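Local coordinates for protein ribulose-1,5-bisphosphate carboxylase/oxygenase large subunit (Rhodopseudomonas palustris, PDB 3QFW) that is a Rubisco-like protein, probably a magnesium-dependent enzyme related to ribulose-bisphosphate carboxylase, though its own reaction is uncertain, at residues 132-137 with 159-164; 225-230 with 247-252. One frame throughout, in Å; residues are numbered along the deposited sequence.

Contact 1: 132-137 with 159-164; sequences ALTASA and GVDLIK
D161 and T134 exchange bonds between side chain and backbone. D161 OD2 accepts the N-H of T134 through its anti lone pair, 2.8 Å from T134 N. In return, T134 OG1 accepts the N-H of D161, 3.0 Å from D161 N. The two side chains cross at about a right angle. This exchange opens the parallel strand pair of a beta-alpha-beta unit in the TIM barrel, with helix 145-157 as the crossover. T134 OG1 also gives its proton to a water. That water donates in turn to G159 O and to D161 OD2, which lies 2.6 Å from the water oxygen. G159 ends the crossover helix in a Schellman motif. L133 packs its CB against D161 OD2 at 3.5 Å.

Regular strand pairing follows. L162 N bonds to T134 O, S136 N to L162 O, and K164 N to S136 O, the last nearly straight at 171°. V160 sets CG1 anti to its backbone N (chi1 178°), which lays this methyl 3.6 Å from A135 CA.

Further out, R131 forms a salt bridge with D161 OD1. F360, V361 and V364 of helix 353-366 pack on T134. With an alanine in place of D161, the T134 N-H would probably lose its acceptor and R131 its charged mate. K164 is the likely counterpart of the lysine that is carbamylated in true Rubiscos. It shares a face of the sheet with A135, A137 and L162, and its CG meets A137 CB at 3.8 Å.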
loop_
_atom_site.group_PDB
_atom_site.type_symbol
_atom_site.label_atom_id
_atom_site.label_comp_id
_atom_site.label_asym_id
_atom_site.label_seq_id
_atom_site.Cartn_x
_atom_site.Cartn_y
_atom_site.Cartn_z
ATOM N N ALA B 132 32.508 1.789 0.112
ATOM C CA ALA B 132 31.083 2.093 0.004
ATOM C C ALA B 132 30.741 2.317 -1.463
ATOM O O ALA B 132 31.624 2.548 -2.292
ATOM C CB ALA B 132 30.727 3.325 0.832
ATOM N N LEU B 133 29.462 2.239 -1.797
ATOM C CA LEU B 133 29.048 2.469 -3.173
ATOM C C LEU B 133 28.357 3.821 -3.329
ATOM O O LEU B 133 28.049 4.494 -2.344
ATOM C CB LEU B 133 28.145 1.334 -3.670
ATOM C CG LEU B 133 28.852 0.019 -4.002
ATOM C CD1 LEU B 133 29.392 -0.695 -2.758
ATOM C CD2 LEU B 133 27.922 -0.889 -4.778
ATOM N N THR B 134 28.133 4.210 -4.578
ATOM C CA THR B 134 27.515 5.488 -4.896
ATOM C C THR B 134 26.349 5.309 -5.867
ATOM O O THR B 134 26.362 4.419 -6.724
ATOM C CB THR B 134 28.529 6.468 -5.530
ATOM O OG1 THR B 134 28.880 6.009 -6.842
ATOM C CG2 THR B 134 29.799 6.574 -4.681
ATOM N N ALA B 135 25.331 6.149 -5.719
ATOM C CA ALA B 135 24.211 6.147 -6.654
ATOM C C ALA B 135 23.754 7.566 -6.930
ATOM O O ALA B 135 23.975 8.466 -6.116
ATOM C CB ALA B 135 23.045 5.320 -6.095
ATOM N N SER B 136 23.099 7.756 -8.070
ATOM C CA SER B 136 22.396 9.000 -8.352
ATOM C C SER B 136 21.073 8.717 -9.044
ATOM O O SER B 136 20.863 7.634 -9.600
ATOM C CB SER B 136 23.237 9.919 -9.233
ATOM O OG SER B 136 22.726 11.238 -9.211
ATOM N N ALA B 137 20.177 9.695 -9.012
ATOM C CA ALA B 137 18.898 9.544 -9.688
ATOM C C ALA B 137 18.839 10.440 -10.913
ATOM O O ALA B 137 19.499 11.483 -10.969
ATOM C CB ALA B 137 17.739 9.844 -8.735
ATOM N N GLY B 159 31.930 7.580 -12.604
ATOM C CA GLY B 159 32.224 6.391 -11.819
ATOM C C GLY B 159 31.161 6.003 -10.795
ATOM O O GLY B 159 31.382 5.136 -9.949
ATOM N N VAL B 160 30.003 6.644 -10.871
ATOM C CA VAL B 160 28.872 6.296 -10.005
ATOM C C VAL B 160 28.492 4.830 -10.214
ATOM O O VAL B 160 28.370 4.379 -11.350
ATOM C CB VAL B 160 27.660 7.191 -10.312
ATOM C CG1 VAL B 160 26.450 6.807 -9.447
ATOM C CG2 VAL B 160 28.023 8.646 -10.104
ATOM N N ASP B 161 28.299 4.087 -9.127
ATOM C CA ASP B 161 27.958 2.666 -9.232
ATOM C C ASP B 161 26.543 2.356 -9.763
ATOM O O ASP B 161 26.365 1.432 -10.569
ATOM C CB ASP B 161 28.173 1.968 -7.888
ATOM C CG ASP B 161 29.594 2.104 -7.390
ATOM O OD1 ASP B 161 30.501 1.534 -8.036
ATOM O OD2 ASP B 161 29.802 2.773 -6.352
ATOM N N LEU B 162 25.538 3.110 -9.315
ATOM C CA LEU B 162 24.164 2.839 -9.748
ATOM C C LEU B 162 23.389 4.107 -10.089
ATOM O O LEU B 162 23.374 5.081 -9.336
ATOM C CB LEU B 162 23.400 1.974 -8.726
ATOM C CG LEU B 162 21.952 1.542 -9.038
ATOM C CD1 LEU B 162 21.744 1.259 -10.517
ATOM C CD2 LEU B 162 21.523 0.324 -8.212
ATOM N N ILE B 163 22.780 4.078 -11.265
ATOM C CA ILE B 163 21.939 5.153 -11.742
ATOM C C ILE B 163 20.510 4.637 -11.746
ATOM O O ILE B 163 20.207 3.612 -12.354
ATOM C CB ILE B 163 22.356 5.589 -13.146
ATOM C CG1 ILE B 163 23.814 6.082 -13.110
ATOM C CG2 ILE B 163 21.402 6.652 -13.686
ATOM C CD1 ILE B 163 24.334 6.561 -14.427
ATOM N N LYS B 164 19.649 5.339 -11.024
ATOM C CA LYS B 164 18.256 4.937 -10.905
ATOM C C LYS B 164 17.369 6.011 -11.508
ATOM O O LYS B 164 17.726 7.189 -11.519
ATOM C CB LYS B 164 17.892 4.746 -9.428
ATOM C CG LYS B 164 17.954 6.044 -8.619
ATOM C CD LYS B 164 17.724 5.823 -7.129
ATOM C CE LYS B 164 16.262 5.614 -6.777
ATOM N NZ LYS B 164 15.356 6.779 -7.117
HETATM O O HOH W 1 31.446 4.690 -7.027
#

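Contact 2: 225-230 with 247-252; sequences GAVLVA and AGLVVV
V227 bonds to both V250 and V252 through its backbone, joining strand 226-229 to strand 250-252. These are successive parallel strands of the TIM barrel, with helices 231-234 and 236-243 between them in the chain.

Four backbone hydrogen bonds make the pairing. V250 N donates to G225 O and V227 N to V250 O. V252 N then donates to V227 O and V229 N to V252 O. The bond from V252 N to V227 O is the shortest, at 2.7 Å, with an N-H...O angle of 171°. The G225 carbonyl differs from the rest: V250 N approaches tilted 19° from its plane. A water donates to the same oxygen, 2.7 Å from G225 O, and also to G248 O. It ties the two entering loops together.

Weaker CA-H...O contacts run beside these bonds. L228 CA comes 3.3 Å from V252 O.

Apolar packing differs on the two faces. On one, A226 CB meets V250 CB at 3.9 Å. L228 has CG anti to its backbone N (chi1 -176°), and its CD1 swings in to V252 CG1 at 3.6 Å. A202 of strand 200-202 touches both A226 and V252. On the other face, V227 CG2 meets V251 CG2 at 3.9 Å. L249 crosses V227 at about a right angle, beneath helix 209-222, where L216 and I219 touch L249. The fit here is tight: L249 CD1 presses on V227 CG1 at 3.5 Å.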
loop_
_atom_site.group_PDB
_atom_site.type_symbol
_atom_site.label_atom_id
_atom_site.label_comp_id
_atom_site.label_asym_id
_atom_site.label_seq_id
_atom_site.Cartn_x
_atom_site.Cartn_y
_atom_site.Cartn_z
ATOM N N GLY B 225 20.996 -3.960 -16.200
ATOM C CA GLY B 225 21.366 -4.833 -15.099
ATOM C C GLY B 225 20.686 -4.596 -13.762
ATOM O O GLY B 225 20.953 -5.315 -12.798
ATOM N N ALA B 226 19.816 -3.596 -13.686
ATOM C CA ALA B 226 19.099 -3.354 -12.442
ATOM C C ALA B 226 17.679 -2.888 -12.710
ATOM O O ALA B 226 17.318 -2.611 -13.850
ATOM C CB ALA B 226 19.838 -2.345 -11.580
ATOM N N VAL B 227 16.887 -2.803 -11.647
ATOM C CA VAL B 227 15.494 -2.383 -11.743
ATOM C C VAL B 227 15.042 -1.755 -10.431
ATOM O O VAL B 227 15.448 -2.197 -9.347
ATOM C CB VAL B 227 14.571 -3.574 -12.039
ATOM C CG1 VAL B 227 14.844 -4.140 -13.422
ATOM C CG2 VAL B 227 14.716 -4.649 -10.972
ATOM N N LEU B 228 14.196 -0.734 -10.534
ATOM C CA LEU B 228 13.697 -0.015 -9.373
ATOM C C LEU B 228 12.214 -0.325 -9.220
ATOM O O LEU B 228 11.476 -0.337 -10.205
ATOM C CB LEU B 228 13.887 1.492 -9.560
ATOM C CG LEU B 228 13.503 2.378 -8.377
ATOM C CD1 LEU B 228 14.445 2.100 -7.201
ATOM C CD2 LEU B 228 13.559 3.848 -8.778
ATOM N N VAL B 229 11.777 -0.595 -7.995
ATOM C CA VAL B 229 10.359 -0.891 -7.759
ATOM C C VAL B 229 9.958 -0.332 -6.412
ATOM O O VAL B 229 10.708 -0.451 -5.447
ATOM C CB VAL B 229 10.092 -2.405 -7.723
ATOM C CG1 VAL B 229 8.582 -2.690 -7.786
ATOM C CG2 VAL B 229 10.820 -3.115 -8.862
ATOM N N ALA B 230 8.771 0.264 -6.340
ATOM C CA ALA B 230 8.204 0.687 -5.061
ATOM C C ALA B 230 7.184 -0.346 -4.599
ATOM O O ALA B 230 6.044 -0.343 -5.075
ATOM C CB ALA B 230 7.559 2.047 -5.205
ATOM N N ALA B 247 15.888 -12.483 -12.630
ATOM C CA ALA B 247 16.943 -13.161 -13.390
ATOM C C ALA B 247 18.333 -12.523 -13.277
ATOM O O ALA B 247 19.000 -12.285 -14.291
ATOM C CB ALA B 247 16.533 -13.277 -14.866
ATOM N N GLY B 248 18.775 -12.255 -12.051
ATOM C CA GLY B 248 20.122 -11.757 -11.823
ATOM C C GLY B 248 20.259 -10.249 -11.891
ATOM O O GLY B 248 21.367 -9.698 -11.763
ATOM N N LEU B 249 19.136 -9.574 -12.120
ATOM C CA LEU B 249 19.100 -8.121 -12.085
ATOM C C LEU B 249 19.250 -7.665 -10.643
ATOM O O LEU B 249 18.786 -8.340 -9.730
ATOM C CB LEU B 249 17.753 -7.616 -12.614
ATOM C CG LEU B 249 17.414 -7.856 -14.083
ATOM C CD1 LEU B 249 16.059 -7.241 -14.421
ATOM C CD2 LEU B 249 18.496 -7.277 -14.969
ATOM N N VAL B 250 19.885 -6.522 -10.425
ATOM C CA VAL B 250 19.875 -5.948 -9.088
ATOM C C VAL B 250 18.491 -5.323 -8.866
ATOM O O VAL B 250 18.056 -4.462 -9.640
ATOM C CB VAL B 250 20.985 -4.905 -8.894
ATOM C CG1 VAL B 250 20.914 -4.309 -7.500
ATOM C CG2 VAL B 250 22.375 -5.541 -9.134
ATOM N N VAL B 251 17.794 -5.770 -7.827
ATOM C CA VAL B 251 16.461 -5.226 -7.536
ATOM C C VAL B 251 16.553 -4.163 -6.454
ATOM O O VAL B 251 16.862 -4.465 -5.299
ATOM C CB VAL B 251 15.486 -6.309 -7.087
ATOM C CG1 VAL B 251 14.116 -5.673 -6.685
ATOM C CG2 VAL B 251 15.310 -7.339 -8.191
ATOM N N VAL B 252 16.291 -2.920 -6.834
ATOM C CA VAL B 252 16.399 -1.797 -5.912
ATOM C C VAL B 252 14.990 -1.410 -5.472
ATOM O O VAL B 252 14.146 -1.082 -6.306
ATOM C CB VAL B 252 17.046 -0.574 -6.584
ATOM C CG1 VAL B 252 17.234 0.549 -5.574
ATOM C CG2 VAL B 252 18.388 -0.945 -7.249
HETATM O O HOH W 2 22.633 -7.475 -13.027
#

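Contacts 1 and 2 are two strand pairs of one TIM barrel, made one after the other along the chain. Strand 200-202 stands between them in the barrel wall. Their centres are about 14 Å apart, yet their side chains meet in the barrel interior. L162 CD2 of contact 1 packs on V252 CG2 of contact 2 at 3.5 Å, and L162 CD1 lies 4.2 Å from A226 CB. Nearer the C-terminal ends of the strands, K164 CE rests 3.8 Å from L228 CD2. In Rubisco relatives the active site opens at these ends. Contact 2 thus gives an apolar neighbour to the stem of the lysine that contact 1 carries.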